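Local coordinates for protein F420-reducing hydrogenase, subunit beta (Methanothermobacter marburgensis, PDB 4OMF) that forms the FAD- and iron-sulfur-binding subunit of the coenzyme F420-reducing hydrogenase, and probably passes electrons from hydrogen oxidation through the flavin to F420, at residues Lys111-Pro116 with Phe121-Ile126; Cys148-Val153 with Leu181-Gly186; Ile163-Phe168 with Ser212-Ser217; Tyr198-Glu201 with Val205-Gly208. All coordinates share one frame; numbering follows the deposited sequence.

Contact 1: Lys111-Pro116 with Phe121-Ile126; sequences KMQTYP and FLADKI. With KEN (N,N-dimethylmethanamine), chain P.
Gln-113 in the last turn of helix 103-114 lies beside Ala-123 of the following loop, their CA atoms 4.6 Å apart. Met-112 and Gln-113 make the contact, one apolar and one polar. With CG of Met-112 turned anti to its own N (chi1 170°) and the chain bent beyond it, CE comes 3.6 Å from CD2 of Leu-122, while SD lies against CA and CB of Ala-123. Met-112 also meets Ile-126 tip to tip, CE to CD1 at 3.8 Å. Gln-113 runs out extended and gives a nearly straight bond from NE2 to Ala-123 O (3.0 Å, 170°); the acceptor lies in the plane of the amide. Arg-110 NH2 binds OE1, so both ends of the amide are held and its rotation is fixed. NE2 also stands 3.4 Å from CB1 of the bound N,N-dimethylmethanamine. A leucine at Gln-113 would probably cost Ala-123 O its side-chain donor and leave Arg-110 without this acceptor. Leu-122 packs on Leu-85 and Val-89 of helix 85-89. The loop completes a beta-alpha-beta crossover, carrying the chain from helix 103-114 into strand 126-132, which runs parallel to strand 97-101.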
loop_
_atom_site.group_PDB
_atom_site.type_symbol
_atom_site.label_atom_id
_atom_site.label_comp_id
_atom_site.label_asym_id
_atom_site.label_seq_id
_atom_site.Cartn_x
_atom_site.Cartn_y
_atom_site.Cartn_z
ATOM N N LYS C 111 16.459 -5.233 -21.345
ATOM C CA LYS C 111 15.576 -4.076 -21.292
ATOM C C LYS C 111 16.162 -3.035 -20.350
ATOM O O LYS C 111 16.130 -1.844 -20.643
ATOM C CB LYS C 111 14.152 -4.457 -20.831
ATOM C CG LYS C 111 13.202 -3.248 -20.742
ATOM C CD LYS C 111 11.778 -3.660 -20.434
ATOM C CE LYS C 111 10.948 -2.424 -20.119
ATOM N NZ LYS C 111 9.498 -2.756 -19.798
ATOM N N MET C 112 16.722 -3.492 -19.231
ATOM C CA MET C 112 17.326 -2.569 -18.282
ATOM C C MET C 112 18.518 -1.862 -18.914
ATOM O O MET C 112 18.685 -0.651 -18.735
ATOM C CB MET C 112 17.761 -3.304 -16.998
ATOM C CG MET C 112 18.624 -2.459 -16.049
ATOM S SD MET C 112 20.413 -2.606 -16.353
ATOM C CE MET C 112 20.679 -4.367 -16.003
ATOM N N GLN C 113 19.323 -2.596 -19.694
ATOM C CA GLN C 113 20.552 -1.993 -20.221
ATOM C C GLN C 113 20.221 -0.928 -21.267
ATOM O O GLN C 113 20.870 0.115 -21.346
ATOM C CB GLN C 113 21.476 -3.041 -20.844
ATOM C CG GLN C 113 22.101 -4.041 -19.864
ATOM C CD GLN C 113 23.004 -5.043 -20.583
ATOM O OE1 GLN C 113 22.539 -5.818 -21.425
ATOM N NE2 GLN C 113 24.293 -5.007 -20.286
ATOM N N THR C 114 19.192 -1.196 -22.063
ATOM C CA THR C 114 18.804 -0.279 -23.124
ATOM C C THR C 114 18.001 0.892 -22.566
ATOM O O THR C 114 18.159 2.028 -23.039
ATOM C CB THR C 114 17.997 -1.021 -24.202
ATOM O OG1 THR C 114 18.839 -2.025 -24.774
ATOM C CG2 THR C 114 17.586 -0.088 -25.328
ATOM N N TYR C 115 17.158 0.605 -21.570
ATOM C CA TYR C 115 16.324 1.612 -20.894
ATOM C C TYR C 115 16.444 1.593 -19.369
ATOM O O TYR C 115 15.531 1.137 -18.677
ATOM C CB TYR C 115 14.845 1.405 -21.257
ATOM C CG TYR C 115 14.539 1.729 -22.699
ATOM C CD1 TYR C 115 14.397 3.040 -23.109
ATOM C CD2 TYR C 115 14.390 0.720 -23.653
ATOM C CE1 TYR C 115 14.100 3.349 -24.429
ATOM C CE2 TYR C 115 14.108 1.020 -24.977
ATOM C CZ TYR C 115 13.967 2.336 -25.355
ATOM O OH TYR C 115 13.683 2.675 -26.663
ATOM N N PRO C 116 17.561 2.110 -18.837
ATOM C CA PRO C 116 17.788 2.027 -17.386
ATOM C C PRO C 116 17.127 3.173 -16.622
ATOM O O PRO C 116 17.831 3.884 -15.904
ATOM C CB PRO C 116 19.308 2.110 -17.277
ATOM C CG PRO C 116 19.699 2.995 -18.469
ATOM C CD PRO C 116 18.783 2.505 -19.573
ATOM N N PHE C 121 24.112 3.038 -12.746
ATOM C CA PHE C 121 25.443 2.409 -12.765
ATOM C C PHE C 121 25.409 0.886 -12.558
ATOM O O PHE C 121 26.102 0.333 -11.681
ATOM C CB PHE C 121 26.348 3.056 -11.707
ATOM C CG PHE C 121 26.534 4.555 -11.883
ATOM C CD1 PHE C 121 26.418 5.148 -13.133
ATOM C CD2 PHE C 121 26.831 5.359 -10.798
ATOM C CE1 PHE C 121 26.598 6.526 -13.298
ATOM C CE2 PHE C 121 27.019 6.750 -10.964
ATOM C CZ PHE C 121 26.900 7.317 -12.218
ATOM N N LEU C 122 24.593 0.223 -13.369
ATOM C CA LEU C 122 24.605 -1.234 -13.454
ATOM C C LEU C 122 24.808 -1.707 -14.890
ATOM O O LEU C 122 25.592 -2.619 -15.133
ATOM C CB LEU C 122 23.316 -1.823 -12.879
ATOM C CG LEU C 122 23.109 -3.312 -13.217
ATOM C CD1 LEU C 122 24.269 -4.160 -12.639
ATOM C CD2 LEU C 122 21.801 -3.776 -12.659
ATOM N N ALA C 123 24.137 -1.057 -15.843
ATOM C CA ALA C 123 24.044 -1.590 -17.211
ATOM C C ALA C 123 25.400 -1.930 -17.840
ATOM O O ALA C 123 25.574 -3.002 -18.417
ATOM C CB ALA C 123 23.301 -0.613 -18.087
ATOM N N ASP C 124 26.375 -1.039 -17.704
ATOM C CA ASP C 124 27.652 -1.264 -18.361
ATOM C C ASP C 124 28.560 -2.226 -17.589
ATOM O O ASP C 124 29.614 -2.621 -18.081
ATOM C CB ASP C 124 28.358 0.076 -18.580
ATOM C CG ASP C 124 27.552 1.007 -19.463
ATOM O OD1 ASP C 124 27.019 0.527 -20.492
ATOM O OD2 ASP C 124 27.424 2.205 -19.123
ATOM N N LYS C 125 28.144 -2.612 -16.389
ATOM C CA LYS C 125 28.945 -3.538 -15.586
ATOM C C LYS C 125 28.715 -4.998 -15.923
ATOM O O LYS C 125 29.487 -5.856 -15.500
ATOM C CB LYS C 125 28.667 -3.291 -14.097
ATOM C CG LYS C 125 29.286 -1.960 -13.663
ATOM C CD LYS C 125 28.833 -1.512 -12.297
ATOM C CE LYS C 125 29.313 -0.075 -12.005
ATOM N NZ LYS C 125 28.829 0.348 -10.654
ATOM N N ILE C 126 27.652 -5.288 -16.661
ATOM C CA ILE C 126 27.398 -6.659 -17.067
ATOM C C ILE C 126 28.347 -7.013 -18.218
ATOM O O ILE C 126 28.287 -6.402 -19.291
ATOM C CB ILE C 126 25.933 -6.848 -17.465
ATOM C CG1 ILE C 126 25.042 -6.475 -16.278
ATOM C CG2 ILE C 126 25.675 -8.285 -17.923
ATOM C CD1 ILE C 126 23.598 -6.692 -16.523
HETATM C CA1 KEN P . 27.492 -7.866 -24.138
HETATM C CB1 KEN P . 26.592 -6.170 -22.517
HETATM C CC1 KEN P . 26.483 -8.559 -21.923
HETATM N NE1 KEN P . 27.281 -7.508 -22.669
#

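Contact 2: Cys148-Val153 with Leu181-Gly186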
loop_
_atom_site.group_PDB
_atom_site.type_symbol
_atom_site.label_atom_id
_atom_site.label_comp_id
_atom_site.label_asym_id
_atom_site.label_seq_id
_atom_site.Cartn_x
_atom_site.Cartn_y
_atom_site.Cartn_z
ATOM N N CYS C 148 6.697 -35.854 -5.031
ATOM C CA CYS C 148 6.177 -36.406 -3.785
ATOM C C CYS C 148 4.880 -37.184 -3.957
ATOM O O CYS C 148 4.617 -38.118 -3.202
ATOM C CB CYS C 148 5.966 -35.297 -2.752
ATOM S SG CYS C 148 7.428 -34.312 -2.403
ATOM N N GLU C 149 4.065 -36.789 -4.930
ATOM C CA GLU C 149 2.743 -37.393 -5.086
ATOM C C GLU C 149 2.760 -38.405 -6.232
ATOM O O GLU C 149 2.540 -39.588 -5.998
ATOM C CB GLU C 149 1.675 -36.321 -5.322
ATOM C CG GLU C 149 1.685 -35.218 -4.267
ATOM C CD GLU C 149 1.225 -35.686 -2.890
ATOM O OE1 GLU C 149 1.712 -35.126 -1.893
ATOM O OE2 GLU C 149 0.363 -36.584 -2.798
ATOM N N LYS C 150 3.025 -37.958 -7.460
ATOM C CA LYS C 150 2.982 -38.891 -8.587
ATOM C C LYS C 150 4.060 -39.980 -8.504
ATOM O O LYS C 150 3.779 -41.166 -8.715
ATOM C CB LYS C 150 3.114 -38.138 -9.911
ATOM C CG LYS C 150 1.916 -37.241 -10.218
ATOM C CD LYS C 150 2.147 -36.415 -11.458
ATOM C CE LYS C 150 0.840 -35.900 -12.044
ATOM N NZ LYS C 150 0.088 -36.962 -12.799
ATOM N N LEU C 151 5.297 -39.592 -8.214
ATOM C CA LEU C 151 6.396 -40.562 -8.248
ATOM C C LEU C 151 6.637 -41.232 -6.888
ATOM O O LEU C 151 7.415 -42.178 -6.782
ATOM C CB LEU C 151 7.682 -39.894 -8.742
ATOM C CG LEU C 151 7.615 -39.434 -10.206
ATOM C CD1 LEU C 151 8.884 -38.725 -10.643
ATOM C CD2 LEU C 151 7.323 -40.641 -11.115
ATOM N N GLY C 152 5.987 -40.731 -5.847
ATOM C CA GLY C 152 6.039 -41.395 -4.555
ATOM C C GLY C 152 7.379 -41.393 -3.832
ATOM O O GLY C 152 7.695 -42.323 -3.079
ATOM N N VAL C 153 8.196 -40.373 -4.060
ATOM C CA VAL C 153 9.363 -40.198 -3.195
ATOM C C VAL C 153 9.222 -38.849 -2.487
ATOM O O VAL C 153 8.114 -38.488 -2.088
ATOM C CB VAL C 153 10.698 -40.328 -3.981
ATOM C CG1 VAL C 153 10.868 -41.783 -4.432
ATOM C CG2 VAL C 153 10.729 -39.394 -5.194
ATOM N N LEU C 181 6.266 -36.045 -20.195
ATOM C CA LEU C 181 6.327 -34.601 -20.021
ATOM C C LEU C 181 4.945 -33.971 -20.228
ATOM O O LEU C 181 4.605 -32.974 -19.591
ATOM C CB LEU C 181 7.347 -34.003 -20.984
ATOM C CG LEU C 181 7.854 -32.600 -20.696
ATOM C CD1 LEU C 181 8.446 -32.513 -19.306
ATOM C CD2 LEU C 181 8.893 -32.249 -21.753
ATOM N N LYS C 182 4.132 -34.557 -21.105
ATOM C CA LYS C 182 2.802 -33.998 -21.318
ATOM C C LYS C 182 1.979 -34.052 -20.029
ATOM O O LYS C 182 1.010 -33.312 -19.873
ATOM C CB LYS C 182 2.062 -34.717 -22.449
ATOM C CG LYS C 182 1.340 -35.990 -22.055
ATOM C CD LYS C 182 0.617 -36.583 -23.273
ATOM C CE LYS C 182 -0.230 -37.798 -22.899
ATOM N NZ LYS C 182 -0.946 -38.377 -24.079
ATOM N N GLU C 183 2.370 -34.921 -19.104
ATOM C CA GLU C 183 1.676 -35.013 -17.828
ATOM C C GLU C 183 1.942 -33.770 -16.958
ATOM O O GLU C 183 1.233 -33.536 -15.978
ATOM C CB GLU C 183 2.098 -36.294 -17.105
ATOM C CG GLU C 183 1.203 -36.728 -15.969
ATOM C CD GLU C 183 1.458 -38.167 -15.559
ATOM O OE1 GLU C 183 1.686 -39.008 -16.451
ATOM O OE2 GLU C 183 1.442 -38.451 -14.345
ATOM N N THR C 184 2.945 -32.968 -17.312
ATOM C CA THR C 184 3.249 -31.778 -16.521
ATOM C C THR C 184 2.503 -30.559 -17.058
ATOM O O THR C 184 2.539 -29.504 -16.452
ATOM C CB THR C 184 4.768 -31.461 -16.514
ATOM O OG1 THR C 184 5.177 -31.045 -17.827
ATOM C CG2 THR C 184 5.564 -32.697 -16.105
ATOM N N HIS C 185 1.869 -30.696 -18.225
ATOM C CA HIS C 185 1.055 -29.617 -18.797
ATOM C C HIS C 185 -0.044 -29.125 -17.874
ATOM O O HIS C 185 -0.853 -29.911 -17.372
ATOM C CB HIS C 185 0.413 -30.071 -20.119
ATOM C CG HIS C 185 1.403 -30.298 -21.218
ATOM N ND1 HIS C 185 2.734 -29.970 -21.098
ATOM C CD2 HIS C 185 1.254 -30.827 -22.456
ATOM C CE1 HIS C 185 3.367 -30.284 -22.215
ATOM N NE2 HIS C 185 2.491 -30.806 -23.054
ATOM N N GLY C 186 -0.101 -27.818 -17.666
ATOM C CA GLY C 186 -1.101 -27.272 -16.775
ATOM C C GLY C 186 -0.540 -27.048 -15.388
ATOM O O GLY C 186 -1.174 -26.394 -14.574
#
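Lys-150 and Glu-183 face each other from opposite directions and touch through a single salt bridge at the surface. NZ of Lys-150 gives a hydrogen bond to OE2 of Glu-183, modelled at 2.5 Å, a length short enough to be doubtful in detail. The donor reaches OE2 on its anti side, 22° out of the carboxylate plane. The lysine chain is extended up to its last torsion, where a bend (chi4 -77°) swings NZ onto the oxygen. CE follows it, 3.5 Å from OE2 of Glu-183. This bridge ties helix 140-150 to the short 3-10 turn 181-184, which follows the last strand, 176-180, of the three-stranded antiparallel sheet; the shaft of Lys-150 lies on Leu-179 of that strand and on Tyr-187. Inside the turn, Leu-181 O is gripped twice: by Thr-184 N at 2.8 Å and, in the carbonyl plane, by Thr-184 OG1 at 2.7 Å. The buried threonine hydroxyl is satisfied in this way. Lys-182 O accepts from His-185 N, and CA of Lys-182 sits over the centre of the imidazole ring. Glu-188 OE2 takes the N-H of Gly-186. A methionine in place of Lys-150 would probably leave the Glu-183 carboxylate without its countercharge across this contact. On the helix side, OE2 of the adjoining Glu-149 is bound by a polar side chain and the backbone of a neighbouring subunit.

Contact 3: Ile163-Phe168 with Ser212-Ser217; sequences IGKGKF and SPDGWS
Lys-165 and Asp-214, both exposed, are the two residues that meet between a hairpin turn and a loop of the main sheet. Ahead of the lysine, Ile-163, next to last in strand 160-164, sets CD1 in the plane of the Phe-168 ring, at its edge. Gly-164 pairs with Lys-167 through two backbone bonds, Gly-164 N to Lys-167 O and Lys-167 N to Gly-164 O, each 3.0 Å. They frame a type I' turn with Lys-165 and Gly-166 at its corners, both at positive phi, as in a tight two-residue beta-hairpin. From this corner the Lys-165 chain runs extended and then bends at its end (chi4 69°), which brings NZ to 3.6 Å from OD1 and 3.8 Å from OD2 of Asp-214. NZ thus faces both carboxylate oxygens at similar range, in a long salt bridge without a hydrogen bond. The link spans two sheets: the hairpin belongs to the three-stranded antiparallel one, and Asp-214 to the connection between strands 205-208 and 217-221 of the mixed sheet. Further along the hairpin, Phe-168 is buried and meets Phe-146 edge-to-face. Opposite the lysine, a type II turn from Pro-213 to Trp-216, closed by Trp-216 N on Pro-213 O at 3.0 Å, presents the aspartate. Gly-215 takes the positive-phi corner (88°), and Asp-214 O lies in the plane of the Trp-216 indole, at its edge.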
loop_
_atom_site.group_PDB
_atom_site.type_symbol
_atom_site.label_atom_id
_atom_site.label_comp_id
_atom_site.label_asym_id
_atom_site.label_seq_id
_atom_site.Cartn_x
_atom_site.Cartn_y
_atom_site.Cartn_z
ATOM N N ILE C 163 14.945 -32.904 -17.779
ATOM C CA ILE C 163 13.828 -32.940 -18.718
ATOM C C ILE C 163 14.416 -33.225 -20.088
ATOM O O ILE C 163 15.436 -32.654 -20.460
ATOM C CB ILE C 163 13.034 -31.608 -18.719
ATOM C CG1 ILE C 163 12.269 -31.459 -17.402
ATOM C CG2 ILE C 163 12.100 -31.531 -19.942
ATOM C CD1 ILE C 163 11.513 -30.145 -17.226
ATOM N N GLY C 164 13.803 -34.141 -20.822
ATOM C CA GLY C 164 14.303 -34.493 -22.139
ATOM C C GLY C 164 13.678 -35.766 -22.650
ATOM O O GLY C 164 13.139 -36.566 -21.877
ATOM N N LYS C 165 13.744 -35.950 -23.967
ATOM C CA LYS C 165 13.206 -37.129 -24.624
ATOM C C LYS C 165 11.771 -37.449 -24.184
ATOM O O LYS C 165 11.411 -38.611 -23.986
ATOM C CB LYS C 165 14.125 -38.328 -24.371
ATOM C CG LYS C 165 15.577 -38.050 -24.765
ATOM C CD LYS C 165 16.426 -39.315 -24.756
ATOM C CE LYS C 165 17.919 -38.987 -24.849
ATOM N NZ LYS C 165 18.462 -38.319 -23.618
ATOM N N GLY C 166 10.967 -36.405 -24.037
ATOM C CA GLY C 166 9.552 -36.556 -23.780
ATOM C C GLY C 166 9.198 -36.842 -22.332
ATOM O O GLY C 166 8.053 -37.155 -22.041
ATOM N N LYS C 167 10.170 -36.718 -21.428
ATOM C CA LYS C 167 9.949 -37.107 -20.030
ATOM C C LYS C 167 10.530 -36.116 -19.051
ATOM O O LYS C 167 11.470 -35.392 -19.374
ATOM C CB LYS C 167 10.558 -38.488 -19.748
ATOM C CG LYS C 167 10.027 -39.612 -20.622
ATOM C CD LYS C 167 10.796 -40.904 -20.388
ATOM C CE LYS C 167 10.364 -41.981 -21.373
ATOM N NZ LYS C 167 11.053 -43.263 -21.079
ATOM N N PHE C 168 9.939 -36.093 -17.859
ATOM C CA PHE C 168 10.517 -35.476 -16.666
ATOM C C PHE C 168 11.213 -36.603 -15.908
ATOM O O PHE C 168 10.612 -37.655 -15.703
ATOM C CB PHE C 168 9.410 -34.829 -15.825
ATOM C CG PHE C 168 9.893 -34.112 -14.597
ATOM C CD1 PHE C 168 10.320 -32.797 -14.672
ATOM C CD2 PHE C 168 9.864 -34.735 -13.363
ATOM C CE1 PHE C 168 10.754 -32.123 -13.529
ATOM C CE2 PHE C 168 10.305 -34.072 -12.221
ATOM C CZ PHE C 168 10.753 -32.773 -12.310
ATOM N N SER C 212 22.331 -32.128 -28.335
ATOM C CA SER C 212 23.576 -32.791 -27.939
ATOM C C SER C 212 23.300 -34.073 -27.154
ATOM O O SER C 212 22.253 -34.204 -26.521
ATOM C CB SER C 212 24.449 -31.846 -27.090
ATOM O OG SER C 212 25.083 -30.865 -27.894
ATOM N N PRO C 213 24.257 -35.014 -27.181
ATOM C CA PRO C 213 24.145 -36.237 -26.380
ATOM C C PRO C 213 24.345 -35.963 -24.892
ATOM O O PRO C 213 24.741 -34.859 -24.502
ATOM C CB PRO C 213 25.257 -37.134 -26.940
ATOM C CG PRO C 213 26.247 -36.189 -27.526
ATOM C CD PRO C 213 25.476 -35.000 -28.012
ATOM N N ASP C 214 24.038 -36.957 -24.068
ATOM C CA ASP C 214 24.113 -36.810 -22.618
ATOM C C ASP C 214 25.504 -36.389 -22.153
ATOM O O ASP C 214 26.505 -36.968 -22.561
ATOM C CB ASP C 214 23.710 -38.118 -21.932
ATOM C CG ASP C 214 22.215 -38.377 -22.009
ATOM O OD1 ASP C 214 21.439 -37.437 -21.740
ATOM O OD2 ASP C 214 21.821 -39.512 -22.351
ATOM N N GLY C 215 25.560 -35.364 -21.311
ATOM C CA GLY C 215 26.829 -34.908 -20.768
ATOM C C GLY C 215 27.495 -33.880 -21.659
ATOM O O GLY C 215 28.608 -33.414 -21.381
ATOM N N TRP C 216 26.812 -33.529 -22.741
ATOM C CA TRP C 216 27.286 -32.500 -23.662
ATOM C C TRP C 216 26.235 -31.422 -23.797
ATOM O O TRP C 216 25.063 -31.626 -23.432
ATOM C CB TRP C 216 27.596 -33.089 -25.037
ATOM C CG TRP C 216 28.791 -33.975 -25.060
ATOM C CD1 TRP C 216 28.874 -35.254 -24.587
ATOM C CD2 TRP C 216 30.079 -33.655 -25.598
ATOM N NE1 TRP C 216 30.139 -35.750 -24.796
ATOM C CE2 TRP C 216 30.899 -34.789 -25.416
ATOM C CE3 TRP C 216 30.622 -32.518 -26.212
ATOM C CZ2 TRP C 216 32.231 -34.822 -25.831
ATOM C CZ3 TRP C 216 31.950 -32.553 -26.623
ATOM C CH2 TRP C 216 32.738 -33.700 -26.428
ATOM N N SER C 217 26.650 -30.270 -24.311
ATOM C CA SER C 217 25.749 -29.116 -24.455
ATOM C C SER C 217 25.824 -28.511 -25.844
ATOM O O SER C 217 26.891 -28.492 -26.452
ATOM C CB SER C 217 26.088 -28.016 -23.453
ATOM O OG SER C 217 25.845 -28.413 -22.125
#

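Contact 4: Tyr198-Glu201 with Val205-Gly208; sequences YVAE and VSTG. With FAD (flavin-adenine dinucleotide), chain R.
The FAD pocket draws on both segments here: Ser-206, on strand 205-208 of the mixed sheet, holds Ala-200 of the preceding loop, while Tyr-198 and Gly-208 meet the cofactor. With chi1 at -179°, the Tyr-198 side chain stands opposite its own N and the phenol reaches the pyrimidine end of the isoalloxazine. There its OH accepts the flavin N3-H at 3.0 Å, with an N-H...O angle of 162°. The neighbouring FAD O4 lies near the plane of the phenol ring, at its edge, 3.2 Å from Tyr-198 CE1. Between loop and strand, Ser-206 OG donates to Ala-200 O at 2.7 Å, approaching 34° away from the carbonyl plane. Close beside this bond Ser-206 CB stands 3.1 Å from Val-199 O, and the methyl of Ala-200 lies against the serine hydroxyl. Ala-200 itself has positive phi, so the chain turns sharply between the two carbonyls that face the serine. Arg-222 completes the buried polar cluster, giving NE to Ser-206 OG and NH2 to Val-199 O; its charge would probably polarise both groups. Two strand residues on, Gly-208 passes close by the flavin and its ribityl chain. A CB there would run into FAD O2, at 2.7 Å, and the bare CA of Gly-208 already lies 3.3 Å from the ribityl O4'.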
loop_
_atom_site.group_PDB
_atom_site.type_symbol
_atom_site.label_atom_id
_atom_site.label_comp_id
_atom_site.label_asym_id
_atom_site.label_seq_id
_atom_site.Cartn_x
_atom_site.Cartn_y
_atom_site.Cartn_z
ATOM N N TYR C 198 13.059 -19.607 -27.034
ATOM C CA TYR C 198 13.496 -20.903 -26.535
ATOM C C TYR C 198 14.980 -20.928 -26.196
ATOM O O TYR C 198 15.371 -21.408 -25.140
ATOM C CB TYR C 198 13.189 -22.006 -27.554
ATOM C CG TYR C 198 13.591 -23.386 -27.074
ATOM C CD1 TYR C 198 13.129 -23.876 -25.861
ATOM C CD2 TYR C 198 14.427 -24.193 -27.825
ATOM C CE1 TYR C 198 13.483 -25.135 -25.419
ATOM C CE2 TYR C 198 14.787 -25.459 -27.380
ATOM C CZ TYR C 198 14.304 -25.917 -26.178
ATOM O OH TYR C 198 14.646 -27.164 -25.713
ATOM N N VAL C 199 15.808 -20.421 -27.104
ATOM C CA VAL C 199 17.243 -20.593 -26.950
ATOM C C VAL C 199 17.940 -19.349 -26.406
ATOM O O VAL C 199 19.131 -19.151 -26.654
ATOM C CB VAL C 199 17.910 -21.004 -28.286
ATOM C CG1 VAL C 199 17.589 -22.466 -28.627
ATOM C CG2 VAL C 199 17.488 -20.084 -29.425
ATOM N N ALA C 200 17.217 -18.541 -25.633
ATOM C CA ALA C 200 17.800 -17.341 -25.012
ATOM C C ALA C 200 18.488 -16.483 -26.078
ATOM O O ALA C 200 19.702 -16.307 -26.057
ATOM C CB ALA C 200 18.795 -17.715 -23.903
ATOM N N GLU C 201 17.694 -15.975 -27.012
ATOM C CA GLU C 201 18.199 -15.292 -28.190
ATOM C C GLU C 201 18.977 -14.014 -27.912
ATOM O O GLU C 201 19.713 -13.560 -28.779
ATOM C CB GLU C 201 17.034 -14.972 -29.129
ATOM C CG GLU C 201 16.336 -16.233 -29.644
ATOM C CD GLU C 201 15.077 -15.948 -30.446
ATOM O OE1 GLU C 201 14.997 -14.860 -31.059
ATOM O OE2 GLU C 201 14.170 -16.819 -30.461
ATOM N N VAL C 205 26.100 -15.710 -24.860
ATOM C CA VAL C 205 26.291 -17.115 -25.249
ATOM C C VAL C 205 25.094 -17.842 -24.683
ATOM O O VAL C 205 24.728 -17.575 -23.539
ATOM C CB VAL C 205 27.549 -17.760 -24.627
ATOM C CG1 VAL C 205 27.867 -19.088 -25.298
ATOM C CG2 VAL C 205 28.713 -16.843 -24.661
ATOM N N SER C 206 24.504 -18.760 -25.444
ATOM C CA SER C 206 23.340 -19.505 -24.964
ATOM C C SER C 206 23.636 -21.007 -24.950
ATOM O O SER C 206 24.303 -21.513 -25.847
ATOM C CB SER C 206 22.119 -19.223 -25.848
ATOM O OG SER C 206 21.871 -17.832 -26.000
ATOM N N THR C 207 23.152 -21.728 -23.942
ATOM C CA THR C 207 23.478 -23.144 -23.885
ATOM C C THR C 207 22.336 -23.977 -23.302
ATOM O O THR C 207 21.518 -23.485 -22.527
ATOM C CB THR C 207 24.822 -23.346 -23.088
ATOM O OG1 THR C 207 25.242 -24.717 -23.123
ATOM C CG2 THR C 207 24.670 -22.895 -21.644
ATOM N N GLY C 208 22.272 -25.237 -23.721
ATOM C CA GLY C 208 21.259 -26.163 -23.243
ATOM C C GLY C 208 21.637 -27.574 -23.641
ATOM O O GLY C 208 22.681 -27.794 -24.253
HETATM P PA FAD R . 25.842 -26.144 -14.929
HETATM O O1A FAD R . 25.075 -27.334 -14.415
HETATM O O2A FAD R . 27.340 -26.056 -14.904
HETATM O O5B FAD R . 25.290 -24.862 -14.162
HETATM C C5B FAD R . 23.871 -24.660 -14.236
HETATM C C4B FAD R . 23.607 -23.174 -13.986
HETATM O O4B FAD R . 22.207 -22.921 -14.111
HETATM C C3B FAD R . 24.025 -22.795 -12.570
HETATM O O3B FAD R . 24.837 -21.611 -12.559
HETATM C C2B FAD R . 22.697 -22.515 -11.881
HETATM O O2B FAD R . 22.835 -21.455 -10.922
HETATM C C1B FAD R . 21.776 -22.122 -13.021
HETATM N N9A FAD R . 20.380 -22.440 -12.678
HETATM C C8A FAD R . 19.925 -23.637 -12.264
HETATM N N7A FAD R . 18.589 -23.592 -12.049
HETATM C C5A FAD R . 18.191 -22.322 -12.339
HETATM C C6A FAD R . 16.908 -21.584 -12.305
HETATM N N6A FAD R . 15.757 -22.184 -11.903
HETATM N N1A FAD R . 16.933 -20.298 -12.692
HETATM C C2A FAD R . 18.068 -19.666 -13.060
HETATM N N3A FAD R . 19.280 -20.268 -13.104
HETATM C C4A FAD R . 19.379 -21.576 -12.756
HETATM N N1 FAD R . 17.688 -26.938 -21.388
HETATM C C2 FAD R . 17.235 -27.247 -22.668
HETATM O O2 FAD R . 18.024 -27.780 -23.473
HETATM N N3 FAD R . 15.909 -26.997 -22.993
HETATM C C4 FAD R . 15.055 -26.402 -22.087
HETATM O O4 FAD R . 13.878 -26.158 -22.435
HETATM C C4X FAD R . 15.294 -26.706 -20.695
HETATM N N5 FAD R . 14.294 -26.153 -19.745
HETATM C C5X FAD R . 14.915 -25.355 -18.680
HETATM C C6 FAD R . 14.005 -24.760 -17.790
HETATM C C7 FAD R . 14.471 -24.158 -16.615
HETATM C C7M FAD R . 13.495 -23.499 -15.650
HETATM C C8 FAD R . 15.839 -24.185 -16.352
HETATM C C8M FAD R . 16.468 -23.575 -15.113
HETATM C C9 FAD R . 16.757 -24.795 -17.234
HETATM C C9A FAD R . 16.286 -25.470 -18.366
HETATM N N10 FAD R . 17.206 -25.997 -19.310
HETATM C C10 FAD R . 16.759 -26.728 -20.395
HETATM C "C1'" FAD R . 18.662 -25.761 -19.247
HETATM C "C2'" FAD R . 19.441 -26.854 -18.562
HETATM O "O2'" FAD R . 18.705 -27.675 -17.779
HETATM C "C3'" FAD R . 20.627 -26.429 -18.079
HETATM O "O3'" FAD R . 20.518 -25.640 -16.982
HETATM C "C4'" FAD R . 21.652 -25.955 -19.095
HETATM O "O4'" FAD R . 21.874 -26.931 -20.135
HETATM C "C5'" FAD R . 22.975 -25.592 -18.411
HETATM O "O5'" FAD R . 23.674 -26.776 -18.061
HETATM P P FAD R . 25.241 -26.749 -17.739
HETATM O O1P FAD R . 25.903 -25.999 -18.875
HETATM O O2P FAD R . 25.717 -28.139 -17.434
HETATM O O3P FAD R . 25.310 -25.794 -16.423
#

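In the fold
Contact 4 is the one built into the flavin pocket, and it is nested within the loop closed by contact 3. The two meet where Ser-217 CB packs 3.4 Å from Thr-207 OG1, and Ser-217 itself touches FAD; the Asp-214 side chain stays about 10 Å from the cofactor. Contacts 2 and 3 alternate along the chain and meet at the small antiparallel sheet, where Leu-181, just past its last strand, gives a probable hydrogen bond from N to Gly-166 O (2.8 Å). Contact 1 lies across the chain's centre from both, its own centre 39 Å from that of contact 2. Contact 4 comes nearest to it, about 10 Å between closest atoms, and has the iron-sulfur cluster about 8 Å from the Ala-200 side chain.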